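Local coordinates for Tll0287 protein (Thermosynechococcus elongatus, PDB 5B82), which binds a covalently attached heme c in a PAS-like domain and may serve in redox sensing or signalling, at residues Q107-F112 against R173-V178; H117-W122 against Y131-D136; K92-N97 against P160-Y165. All coordinates share one frame; numbering follows the deposited sequence. Where two conformers were deposited one is given.

Interaction 1 of 3, residues Q107-F112 against R173-V178. With HEC (heme c), chain B.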
# COMPACT_ATOMS: atom_id res chain seq x y z
N GLN A 107 13.16 7.97 -0.92
CA GLN A 107 12.96 9.38 -0.58
C GLN A 107 11.54 9.63 -0.07
O GLN A 107 11.34 10.36 0.91
CB GLN A 107 13.23 10.27 -1.80
CG GLN A 107 12.97 11.75 -1.55
CD GLN A 107 12.80 12.56 -2.83
OE1 GLN A 107 12.04 13.52 -2.88
NE2 GLN A 107 13.52 12.16 -3.88
N ALA A 108 10.56 9.02 -0.74
CA ALA A 108 9.17 9.27 -0.41
C ALA A 108 8.83 8.64 0.93
O ALA A 108 8.23 9.29 1.79
CB ALA A 108 8.25 8.73 -1.51
N LEU A 109 9.24 7.38 1.09
CA LEU A 109 9.06 6.69 2.37
C LEU A 109 9.71 7.47 3.49
O LEU A 109 9.12 7.64 4.55
CB LEU A 109 9.60 5.26 2.31
CG LEU A 109 8.77 4.31 1.46
CD1 LEU A 109 9.47 2.96 1.30
CD2 LEU A 109 7.39 4.11 2.07
N ASN A 110 10.92 7.97 3.25
CA ASN A 110 11.58 8.85 4.21
C ASN A 110 10.75 10.10 4.55
O ASN A 110 10.68 10.48 5.72
CB ASN A 110 12.97 9.26 3.72
CG ASN A 110 14.05 8.32 4.20
OD1 ASN A 110 14.07 7.92 5.36
ND2 ASN A 110 14.97 7.96 3.30
N GLN A 111 10.15 10.74 3.54
CA GLN A 111 9.33 11.92 3.79
C GLN A 111 8.17 11.57 4.72
O GLN A 111 7.91 12.27 5.69
CB GLN A 111 8.82 12.54 2.48
CG GLN A 111 9.78 13.57 1.86
CD GLN A 111 9.30 14.12 0.52
OE1 GLN A 111 9.89 13.84 -0.53
NE2 GLN A 111 8.24 14.92 0.55
N PHE A 112 7.49 10.48 4.41
CA PHE A 112 6.40 10.03 5.28
C PHE A 112 6.89 9.74 6.70
O PHE A 112 6.30 10.18 7.69
CB PHE A 112 5.69 8.82 4.65
CG PHE A 112 4.90 9.16 3.41
CD1 PHE A 112 4.04 10.26 3.41
CD2 PHE A 112 5.04 8.42 2.25
CE1 PHE A 112 3.31 10.59 2.28
CE2 PHE A 112 4.31 8.74 1.10
CZ PHE A 112 3.45 9.83 1.11
N ARG A 173 3.12 1.92 7.44
CA ARG A 173 3.05 0.61 6.80
C ARG A 173 3.79 0.57 5.46
O ARG A 173 4.44 -0.42 5.12
CB ARG A 173 1.59 0.22 6.57
CG ARG A 173 1.41 -1.04 5.74
CD ARG A 173 1.80 -2.29 6.52
NE ARG A 173 1.64 -3.49 5.69
CZ ARG A 173 2.59 -3.97 4.89
NH1 ARG A 173 3.77 -3.38 4.82
NH2 ARG A 173 2.35 -5.06 4.17
N GLY A 174 3.67 1.66 4.72
CA GLY A 174 4.18 1.77 3.36
C GLY A 174 3.45 2.92 2.69
O GLY A 174 3.00 3.85 3.36
N MET A 175 3.31 2.85 1.38
CA MET A 175 2.68 3.93 0.62
C MET A 175 2.11 3.42 -0.68
O MET A 175 2.49 2.33 -1.14
CB MET A 175 3.70 5.03 0.32
CG MET A 175 4.73 4.65 -0.74
SD MET A 175 6.03 5.88 -0.85
CE MET A 175 7.08 5.11 -2.11
N TYR A 176 1.17 4.17 -1.25
CA TYR A 176 0.80 3.97 -2.66
C TYR A 176 1.68 4.87 -3.50
O TYR A 176 2.02 5.98 -3.07
CB TYR A 176 -0.66 4.33 -2.92
CG TYR A 176 -1.64 3.63 -2.00
CD1 TYR A 176 -2.08 2.34 -2.27
CD2 TYR A 176 -2.12 4.27 -0.88
CE1 TYR A 176 -2.97 1.70 -1.42
CE2 TYR A 176 -3.01 3.65 -0.03
CZ TYR A 176 -3.43 2.37 -0.30
OH TYR A 176 -4.31 1.76 0.55
N ALA A 177 2.06 4.41 -4.69
CA ALA A 177 2.88 5.20 -5.62
C ALA A 177 2.27 5.16 -7.01
O ALA A 177 2.03 4.08 -7.57
CB ALA A 177 4.29 4.65 -5.68
N VAL A 178 1.97 6.33 -7.56
CA VAL A 178 1.43 6.42 -8.91
C VAL A 178 2.32 7.28 -9.79
O VAL A 178 2.83 8.31 -9.34
CB VAL A 178 0.03 7.03 -8.91
CG1 VAL A 178 -0.51 7.17 -10.33
CG2 VAL A 178 -0.91 6.20 -8.04
FE HEC B . -2.12 -6.36 4.32
CHA HEC B . -0.01 -6.79 1.70
CHB HEC B . -1.26 -2.97 4.39
CHC HEC B . -4.39 -5.78 6.77
CHD HEC B . -2.69 -9.74 4.54
NA HEC B . -0.82 -5.12 3.29
C1A HEC B . -0.14 -5.50 2.15
C2A HEC B . 0.41 -4.32 1.53
C3A HEC B . 0.06 -3.27 2.28
C4A HEC B . -0.71 -3.75 3.40
CMA HEC B . 0.40 -1.79 2.04
CAA HEC B . 1.24 -4.27 0.22
CBA HEC B . 2.74 -4.16 0.49
CGA HEC B . 3.32 -5.51 0.81
O1A HEC B . 3.81 -5.70 1.95
O2A HEC B . 3.26 -6.42 -0.06
NB HEC B . -2.68 -4.69 5.38
C1B HEC B . -2.26 -3.39 5.23
C2B HEC B . -3.04 -2.54 6.10
C3B HEC B . -3.90 -3.32 6.76
C4B HEC B . -3.70 -4.68 6.32
CMB HEC B . -2.87 -1.01 6.26
CAB HEC B . -4.95 -2.85 7.80
CBB HEC B . -6.03 -1.97 7.14
NC HEC B . -3.29 -7.55 5.47
C1C HEC B . -4.21 -7.09 6.39
C2C HEC B . -5.04 -8.21 6.78
C3C HEC B . -4.49 -9.33 6.28
C4C HEC B . -3.43 -8.92 5.37
CMC HEC B . -6.05 -8.13 7.95
CAC HEC B . -4.94 -10.79 6.51
CBC HEC B . -6.41 -11.10 6.13
ND HEC B . -1.42 -8.01 3.34
C1D HEC B . -1.90 -9.31 3.51
C2D HEC B . -1.42 -10.12 2.41
C3D HEC B . -0.58 -9.19 1.54
C4D HEC B . -0.63 -7.91 2.19
CMD HEC B . -1.69 -11.62 2.15
CAD HEC B . 0.15 -9.52 0.22
CBD HEC B . -0.87 -9.26 -0.87
CGD HEC B . -0.25 -9.35 -2.25
O1D HEC B . 0.21 -10.44 -2.64
O2D HEC B . -0.24 -8.31 -2.95
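Apolar helix-on-sheet packing joins Ala108, Leu109 and Phe112 to Met175, where helix 103-114 lies on one face of the antiparallel sheet of the PAS-like domain, against strand 172-181. The short helix and strand axes come within 8.9 Å, at 125° between their chain directions, and no hydrogen bond links the two segments. Met175 is the strand's main contribution. Its CG sits between the backbone N and the carbonyl carbon (chi1 73°), and from there the extended chain carries the sulfur between helix residues. SD lies 3.7 Å from Ala108 CB and, at the same 3.7 Å, from Leu109 CD2; the leucine side chain crosses the methionine at about a right angle. Toward Phe112 the sulfur comes in the plane of the ring, at its edge, 5.1 Å from the centroid, a Met-aromatic contact. Phe132 of strand 128-136 touches Ala108, Phe112 and Met175 as well. A classic beta bulge sets Arg173 and Gly174 together opposite Ile135 of the next strand, and the Arg173 side chain leaves on the side away from the helix. There its guanidinium turns a face to the heme, with the heme methyl CMA over its centre, while NH2 donates to propionate oxygen O1A at 2.7 Å.

Interaction 2 of 3, residues H117-W122 against Y131-D136; sequences HLQAFW and YFRRID. With HEC (heme c), chain B.
Phe121 and Phe132 form the hydrogen-bonded pair of an antiparallel beta hairpin, strands 120-125 and 128-136, at one edge of the PAS-like sheet. Phe121 N donates to Phe132 O at 3.0 Å, and Phe132 N returns the bond to Phe121 O. Ala120 with Arg133 and Trp122 with Tyr131 are the flanking non-hydrogen-bonded pairs. Beyond the paired part, Arg134 N still bonds to Gln119 O.

Aromatic packing follows the two faces. On the face toward helix 103-114, Phe132 CD2 comes over one face of the Phe121 ring, 3.5 Å from its CZ; the planes are 30° apart, and the rings are displaced, with centroids 5.2 Å apart and little overlap. On the other face Tyr131, its CG anti to the backbone N (chi1 175°), leans diagonally toward Ala120 of the neighbouring strand, bringing its OH 3.4 Å from Ala120 CB, while Trp122 CB meets the tyrosine ring at its edge.

The polar contacts gather where the strands part. Arg134 NH1 reaches Leu118 O at 3.0 Å and also bonds to Phe112 O, tying the hairpin to the end of the helix. In the same guanidinium plane, NE makes a salt bridge with Asp136 OD1, nearly straight at 177°, which with the NH1 bonds should fix the group's rotation. Gln119 lies beside Arg133, pointing the same way; the arginine's NH2 is held by a salt bridge to Glu39. Waters link Gln119 to Asp136 and to Arg133 NH2. Ile135, pointing away from strand 120-125, rests CD1 on the heme methyl CMA. Arg133 NH1 donates to Gln119 OE1 at 3.1 Å, in the amide plane and on a lone pair, with the two groups' planes well turned from each other.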
# COMPACT_ATOMS: atom_id res chain seq x y z
N HIS A 117 2.36 13.90 10.01
CA HIS A 117 1.19 14.61 9.52
C HIS A 117 1.12 14.56 7.99
O HIS A 117 0.07 14.81 7.40
CB HIS A 117 1.21 16.06 9.96
CG HIS A 117 1.05 16.26 11.44
ND1 HIS A 117 -0.18 16.31 12.05
CD2 HIS A 117 1.97 16.43 12.42
CE1 HIS A 117 -0.02 16.49 13.35
NE2 HIS A 117 1.28 16.57 13.60
N LEU A 118 2.23 14.26 7.34
CA LEU A 118 2.25 14.27 5.87
C LEU A 118 1.44 13.10 5.33
O LEU A 118 1.85 11.95 5.47
CB LEU A 118 3.69 14.21 5.36
CG LEU A 118 3.84 14.17 3.83
CD1 LEU A 118 3.35 15.47 3.23
CD2 LEU A 118 5.31 13.93 3.48
N GLN A 119 0.31 13.38 4.69
CA GLN A 119 -0.51 12.28 4.16
C GLN A 119 -0.14 11.87 2.75
O GLN A 119 -0.21 10.68 2.40
CB GLN A 119 -1.99 12.62 4.22
CG GLN A 119 -2.52 12.72 5.65
CD GLN A 119 -2.09 11.55 6.53
OE1 GLN A 119 -2.31 10.39 6.20
NE2 GLN A 119 -1.47 11.86 7.67
N ALA A 120 0.22 12.84 1.91
CA ALA A 120 0.52 12.53 0.52
C ALA A 120 1.23 13.68 -0.14
O ALA A 120 1.17 14.81 0.32
CB ALA A 120 -0.76 12.21 -0.25
N PHE A 121 1.88 13.41 -1.27
CA PHE A 121 2.47 14.52 -2.00
C PHE A 121 2.67 14.13 -3.45
O PHE A 121 2.70 12.94 -3.78
CB PHE A 121 3.79 14.96 -1.34
CG PHE A 121 4.93 13.99 -1.52
CD1 PHE A 121 5.82 14.14 -2.57
CD2 PHE A 121 5.12 12.95 -0.62
CE1 PHE A 121 6.87 13.25 -2.74
CE2 PHE A 121 6.16 12.06 -0.78
CZ PHE A 121 7.05 12.21 -1.85
N TRP A 122 2.77 15.14 -4.32
CA TRP A 122 3.18 14.83 -5.66
C TRP A 122 4.42 15.59 -6.08
O TRP A 122 4.72 16.68 -5.61
CB TRP A 122 2.04 14.79 -6.71
CG TRP A 122 1.15 16.00 -6.89
CD1 TRP A 122 0.07 16.35 -6.13
CD2 TRP A 122 1.21 16.95 -7.96
NE1 TRP A 122 -0.52 17.48 -6.64
CE2 TRP A 122 0.16 17.87 -7.76
CE3 TRP A 122 2.06 17.12 -9.06
CZ2 TRP A 122 -0.06 18.94 -8.62
CZ3 TRP A 122 1.83 18.19 -9.91
CH2 TRP A 122 0.78 19.09 -9.69
N TYR A 131 2.68 10.57 -7.65
CA TYR A 131 1.91 10.84 -6.45
C TYR A 131 2.13 9.71 -5.47
O TYR A 131 2.12 8.53 -5.87
CB TYR A 131 0.42 10.93 -6.81
CG TYR A 131 -0.54 11.10 -5.63
CD1 TYR A 131 -0.65 12.30 -4.94
CD2 TYR A 131 -1.39 10.06 -5.24
CE1 TYR A 131 -1.55 12.46 -3.89
CE2 TYR A 131 -2.30 10.21 -4.18
CZ TYR A 131 -2.37 11.42 -3.52
OH TYR A 131 -3.27 11.58 -2.47
N PHE A 132 2.35 10.06 -4.21
CA PHE A 132 2.57 9.10 -3.15
C PHE A 132 1.58 9.38 -2.04
O PHE A 132 1.34 10.53 -1.70
CB PHE A 132 3.99 9.21 -2.60
CG PHE A 132 5.07 9.03 -3.65
CD1 PHE A 132 5.54 7.77 -3.96
CD2 PHE A 132 5.59 10.12 -4.32
CE1 PHE A 132 6.53 7.59 -4.94
CE2 PHE A 132 6.58 9.96 -5.30
CZ PHE A 132 7.05 8.69 -5.61
N ARG A 133 1.04 8.33 -1.45
CA ARG A 133 0.08 8.50 -0.37
C ARG A 133 0.41 7.49 0.72
O ARG A 133 0.47 6.28 0.48
CB ARG A 133 -1.36 8.35 -0.89
CG ARG A 133 -2.46 8.91 0.07
CD ARG A 133 -3.02 7.83 0.96
NE ARG A 133 -4.17 8.31 1.75
CZ ARG A 133 -4.08 8.77 3.00
NH1 ARG A 133 -2.90 8.80 3.61
NH2 ARG A 133 -5.18 9.17 3.64
N ARG A 134 0.66 7.98 1.93
CA ARG A 134 1.07 7.10 3.01
C ARG A 134 -0.02 6.09 3.40
O ARG A 134 -1.22 6.36 3.26
CB ARG A 134 1.54 7.90 4.24
CG ARG A 134 0.48 8.10 5.32
CD ARG A 134 0.94 9.10 6.40
NE ARG A 134 1.80 8.52 7.43
CZ ARG A 134 2.95 9.06 7.83
NH1 ARG A 134 3.38 10.19 7.29
NH2 ARG A 134 3.67 8.47 8.78
N ILE A 135 0.42 4.93 3.86
CA ILE A 135 -0.46 3.92 4.43
C ILE A 135 -0.05 3.71 5.89
O ILE A 135 1.10 3.36 6.16
CB ILE A 135 -0.33 2.58 3.70
CG1 ILE A 135 -0.71 2.74 2.23
CG2 ILE A 135 -1.21 1.51 4.36
CD1 ILE A 135 -0.21 1.63 1.33
N ASP A 136 -0.97 3.93 6.82
CA ASP A 136 -0.65 3.72 8.22
C ASP A 136 -1.25 2.41 8.71
O ASP A 136 -2.12 1.82 8.07
CB ASP A 136 -1.12 4.90 9.07
CG ASP A 136 -0.29 6.16 8.86
OD1 ASP A 136 0.92 6.04 8.56
OD2 ASP A 136 -0.85 7.27 8.99
FE HEC B . -2.12 -6.36 4.32
CHA HEC B . -0.01 -6.79 1.70
CHB HEC B . -1.26 -2.97 4.39
CHC HEC B . -4.39 -5.78 6.77
CHD HEC B . -2.69 -9.74 4.54
NA HEC B . -0.82 -5.12 3.29
C1A HEC B . -0.14 -5.50 2.15
C2A HEC B . 0.41 -4.32 1.53
C3A HEC B . 0.06 -3.27 2.28
C4A HEC B . -0.71 -3.75 3.40
CMA HEC B . 0.40 -1.79 2.04
CAA HEC B . 1.24 -4.27 0.22
CBA HEC B . 2.74 -4.16 0.49
CGA HEC B . 3.32 -5.51 0.81
O1A HEC B . 3.81 -5.70 1.95
O2A HEC B . 3.26 -6.42 -0.06
NB HEC B . -2.68 -4.69 5.38
C1B HEC B . -2.26 -3.39 5.23
C2B HEC B . -3.04 -2.54 6.10
C3B HEC B . -3.90 -3.32 6.76
C4B HEC B . -3.70 -4.68 6.32
CMB HEC B . -2.87 -1.01 6.26
CAB HEC B . -4.95 -2.85 7.80
CBB HEC B . -6.03 -1.97 7.14
NC HEC B . -3.29 -7.55 5.47
C1C HEC B . -4.21 -7.09 6.39
C2C HEC B . -5.04 -8.21 6.78
C3C HEC B . -4.49 -9.33 6.28
C4C HEC B . -3.43 -8.92 5.37
CMC HEC B . -6.05 -8.13 7.95
CAC HEC B . -4.94 -10.79 6.51
CBC HEC B . -6.41 -11.10 6.13
ND HEC B . -1.42 -8.01 3.34
C1D HEC B . -1.90 -9.31 3.51
C2D HEC B . -1.42 -10.12 2.41
C3D HEC B . -0.58 -9.19 1.54
C4D HEC B . -0.63 -7.91 2.19
CMD HEC B . -1.69 -11.62 2.15
CAD HEC B . 0.15 -9.52 0.22
CBD HEC B . -0.87 -9.26 -0.87
CGD HEC B . -0.25 -9.35 -2.25
O1D HEC B . 0.21 -10.44 -2.64
O2D HEC B . -0.24 -8.31 -2.95
O HOH W 1 -0.64 9.64 9.65
O HOH W 2 -2.89 8.07 7.60
O HOH W 3 -5.41 9.49 6.66

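Interaction 3 of 3, residues K92-N97 against P160-Y165. With HEC (heme c), chain B.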
# COMPACT_ATOMS: atom_id res chain seq x y z
N LYS A 92 9.04 -2.94 4.60
CA LYS A 92 8.74 -4.28 5.08
C LYS A 92 7.56 -4.82 4.29
O LYS A 92 6.40 -4.58 4.64
CB LYS A 92 8.40 -4.24 6.58
CG LYS A 92 9.48 -3.60 7.43
CD LYS A 92 8.97 -3.24 8.83
CE LYS A 92 8.68 -4.48 9.66
NZ LYS A 92 8.29 -4.11 11.05
N TYR A 93 7.86 -5.53 3.21
CA TYR A 93 6.85 -5.98 2.26
C TYR A 93 6.56 -7.47 2.38
O TYR A 93 7.41 -8.24 2.81
CB TYR A 93 7.28 -5.66 0.83
CG TYR A 93 8.68 -6.13 0.53
CD1 TYR A 93 8.91 -7.42 0.06
CD2 TYR A 93 9.77 -5.31 0.76
CE1 TYR A 93 10.19 -7.86 -0.20
CE2 TYR A 93 11.05 -5.74 0.51
CZ TYR A 93 11.26 -7.01 0.03
OH TYR A 93 12.54 -7.43 -0.22
N ARG A 94 5.36 -7.85 1.97
CA ARG A 94 4.95 -9.24 1.96
C ARG A 94 5.13 -9.78 0.55
O ARG A 94 5.73 -10.84 0.35
CB ARG A 94 3.49 -9.34 2.39
CG ARG A 94 2.89 -10.73 2.35
CD ARG A 94 1.84 -10.83 3.43
NE ARG A 94 2.46 -10.81 4.75
CZ ARG A 94 1.81 -10.70 5.90
NH1 ARG A 94 0.49 -10.56 5.91
NH2 ARG A 94 2.47 -10.70 7.04
N ASN A 95 4.61 -9.05 -0.42
CA ASN A 95 4.76 -9.40 -1.82
C ASN A 95 6.04 -8.74 -2.36
O ASN A 95 6.19 -7.51 -2.29
CB ASN A 95 3.53 -8.93 -2.60
CG ASN A 95 3.55 -9.33 -4.06
OD1 ASN A 95 4.60 -9.36 -4.70
ND2 ASN A 95 2.37 -9.62 -4.61
N PRO A 96 6.96 -9.54 -2.91
CA PRO A 96 8.23 -8.98 -3.39
C PRO A 96 8.07 -7.92 -4.48
O PRO A 96 9.00 -7.16 -4.73
CB PRO A 96 8.99 -10.21 -3.92
CG PRO A 96 7.94 -11.22 -4.17
CD PRO A 96 6.89 -11.00 -3.13
N ASN A 97 6.90 -7.85 -5.11
CA ASN A 97 6.65 -6.83 -6.13
C ASN A 97 6.48 -5.44 -5.52
O ASN A 97 6.40 -4.44 -6.23
CB ASN A 97 5.42 -7.18 -6.97
CG ASN A 97 5.24 -6.26 -8.16
OD1 ASN A 97 6.18 -6.04 -8.94
ND2 ASN A 97 4.05 -5.69 -8.31
N PRO A 160 7.37 -16.69 1.44
CA PRO A 160 8.54 -17.17 2.19
C PRO A 160 9.48 -16.05 2.66
O PRO A 160 10.14 -16.21 3.69
CB PRO A 160 9.26 -18.07 1.18
CG PRO A 160 8.22 -18.45 0.18
CD PRO A 160 7.32 -17.26 0.09
N SER A 161 9.54 -14.95 1.91
CA SER A 161 10.41 -13.83 2.26
C SER A 161 9.66 -12.68 2.91
O SER A 161 10.09 -11.52 2.83
CB SER A 161 11.16 -13.32 1.03
OG SER A 161 12.18 -14.23 0.64
N ASP A 162 8.54 -12.99 3.56
CA ASP A 162 7.70 -11.97 4.19
C ASP A 162 8.47 -11.16 5.23
O ASP A 162 9.28 -11.71 5.97
CB ASP A 162 6.47 -12.63 4.83
CG ASP A 162 5.56 -11.62 5.50
OD1 ASP A 162 5.11 -11.89 6.63
OD2 ASP A 162 5.28 -10.57 4.88
N ARG A 163 8.21 -9.85 5.27
CA ARG A 163 8.77 -8.97 6.29
C ARG A 163 7.67 -8.08 6.87
O ARG A 163 7.91 -7.29 7.78
CB ARG A 163 9.89 -8.10 5.71
CG ARG A 163 11.05 -8.88 5.11
CD ARG A 163 12.33 -8.74 5.94
NE ARG A 163 12.31 -9.53 7.17
CZ ARG A 163 13.34 -9.65 8.00
NH1 ARG A 163 14.49 -9.04 7.73
NH2 ARG A 163 13.24 -10.39 9.10
N ALA A 164 6.45 -8.22 6.35
CA ALA A 164 5.35 -7.34 6.73
C ALA A 164 4.69 -7.73 8.06
O ALA A 164 3.48 -7.97 8.12
CB ALA A 164 4.31 -7.28 5.61
N TYR A 165 5.49 -7.78 9.12
CA TYR A 165 4.98 -8.09 10.45
C TYR A 165 5.67 -7.23 11.50
O TYR A 165 6.61 -6.49 11.18
CB TYR A 165 5.16 -9.57 10.79
CG TYR A 165 6.59 -10.07 10.62
CD1 TYR A 165 6.96 -10.78 9.48
CD2 TYR A 165 7.55 -9.85 11.60
CE1 TYR A 165 8.25 -11.23 9.32
CE2 TYR A 165 8.85 -10.31 11.44
CZ TYR A 165 9.19 -11.00 10.30
OH TYR A 165 10.48 -11.46 10.14
FE HEC B . -2.12 -6.36 4.32
CHA HEC B . -0.01 -6.79 1.70
CHB HEC B . -1.26 -2.97 4.39
CHC HEC B . -4.39 -5.78 6.77
CHD HEC B . -2.69 -9.74 4.54
NA HEC B . -0.82 -5.12 3.29
C1A HEC B . -0.14 -5.50 2.15
C2A HEC B . 0.41 -4.32 1.53
C3A HEC B . 0.06 -3.27 2.28
C4A HEC B . -0.71 -3.75 3.40
CMA HEC B . 0.40 -1.79 2.04
CAA HEC B . 1.24 -4.27 0.22
CBA HEC B . 2.74 -4.16 0.49
CGA HEC B . 3.32 -5.51 0.81
O1A HEC B . 3.81 -5.70 1.95
O2A HEC B . 3.26 -6.42 -0.06
NB HEC B . -2.68 -4.69 5.38
C1B HEC B . -2.26 -3.39 5.23
C2B HEC B . -3.04 -2.54 6.10
C3B HEC B . -3.90 -3.32 6.76
C4B HEC B . -3.70 -4.68 6.32
CMB HEC B . -2.87 -1.01 6.26
CAB HEC B . -4.95 -2.85 7.80
CBB HEC B . -6.03 -1.97 7.14
NC HEC B . -3.29 -7.55 5.47
C1C HEC B . -4.21 -7.09 6.39
C2C HEC B . -5.04 -8.21 6.78
C3C HEC B . -4.49 -9.33 6.28
C4C HEC B . -3.43 -8.92 5.37
CMC HEC B . -6.05 -8.13 7.95
CAC HEC B . -4.94 -10.79 6.51
CBC HEC B . -6.41 -11.10 6.13
ND HEC B . -1.42 -8.01 3.34
C1D HEC B . -1.90 -9.31 3.51
C2D HEC B . -1.42 -10.12 2.41
C3D HEC B . -0.58 -9.19 1.54
C4D HEC B . -0.63 -7.91 2.19
CMD HEC B . -1.69 -11.62 2.15
CAD HEC B . 0.15 -9.52 0.22
CBD HEC B . -0.87 -9.26 -0.87
CGD HEC B . -0.25 -9.35 -2.25
O1D HEC B . 0.21 -10.44 -2.64
O2D HEC B . -0.24 -8.31 -2.95
O HOH W 4 7.70 -13.23 0.38
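Arg94 and Lys92 bury the most surface here, as the loop after strand 85-89 meets the loop before strand 172-181 at the propionate side of the PAS-like domain's heme pocket. The guanidinium of Arg94 holds Asp162 through two nitrogens: NE reaches OD2 at 2.8 Å, and NH2 reaches OD1 at 2.9 Å. The two planes are 60° apart; NE meets OD2 from above the carboxylate plane, NH2 meets OD1 on the syn side. Ala164 N donates to OD2 from the opposite face of the carboxylate, closing an Asx turn, and Arg151 gives OD1 a second charged partner. With CG anti to the backbone N (chi1 177°) and bends at chi2 and chi3, the Arg94 chain passes along the heme, CD lying 3.5 Å from the pyrrole atom C3D. With an alanine here, NE and NH2 are gone, and the Asp162 carboxylate is likely to be left to Arg151 and the Ala164 N-H, freer to turn. Lys92 runs past the Arg163 carbonyl, its CB 3.3 Å from that oxygen, and bends at chi3; NZ then donates to Tyr165 O. Arg163 N bonds to Tyr93 O. The backbone also holds the heme: Asn95 N bonds to propionate O2A, and Arg94 N donates to O1A at 2.7 Å.

Overall arrangement
All three contacts touch the one heme c. Interactions 1 and 2 have centres 6 Å apart and share the sheet: strands 172-181 and 128-136 are neighbours, joined by probable hydrogen bonds such as Arg173 N to Ile135 O, 2.8 Å. Interaction 3 lies across the heme pocket, its centre about 16 Å from that of interaction 1 and 21 Å from that of interaction 2, which it does not touch. Arg173 bridges sheet and loops: its NH1 is 2.9 Å from Lys92 O, while heme O1A accepts from Arg173 NH2 and from Arg94 N. Ala164 O bonds to the axial ligand His145, bringing interaction 3 close to the iron.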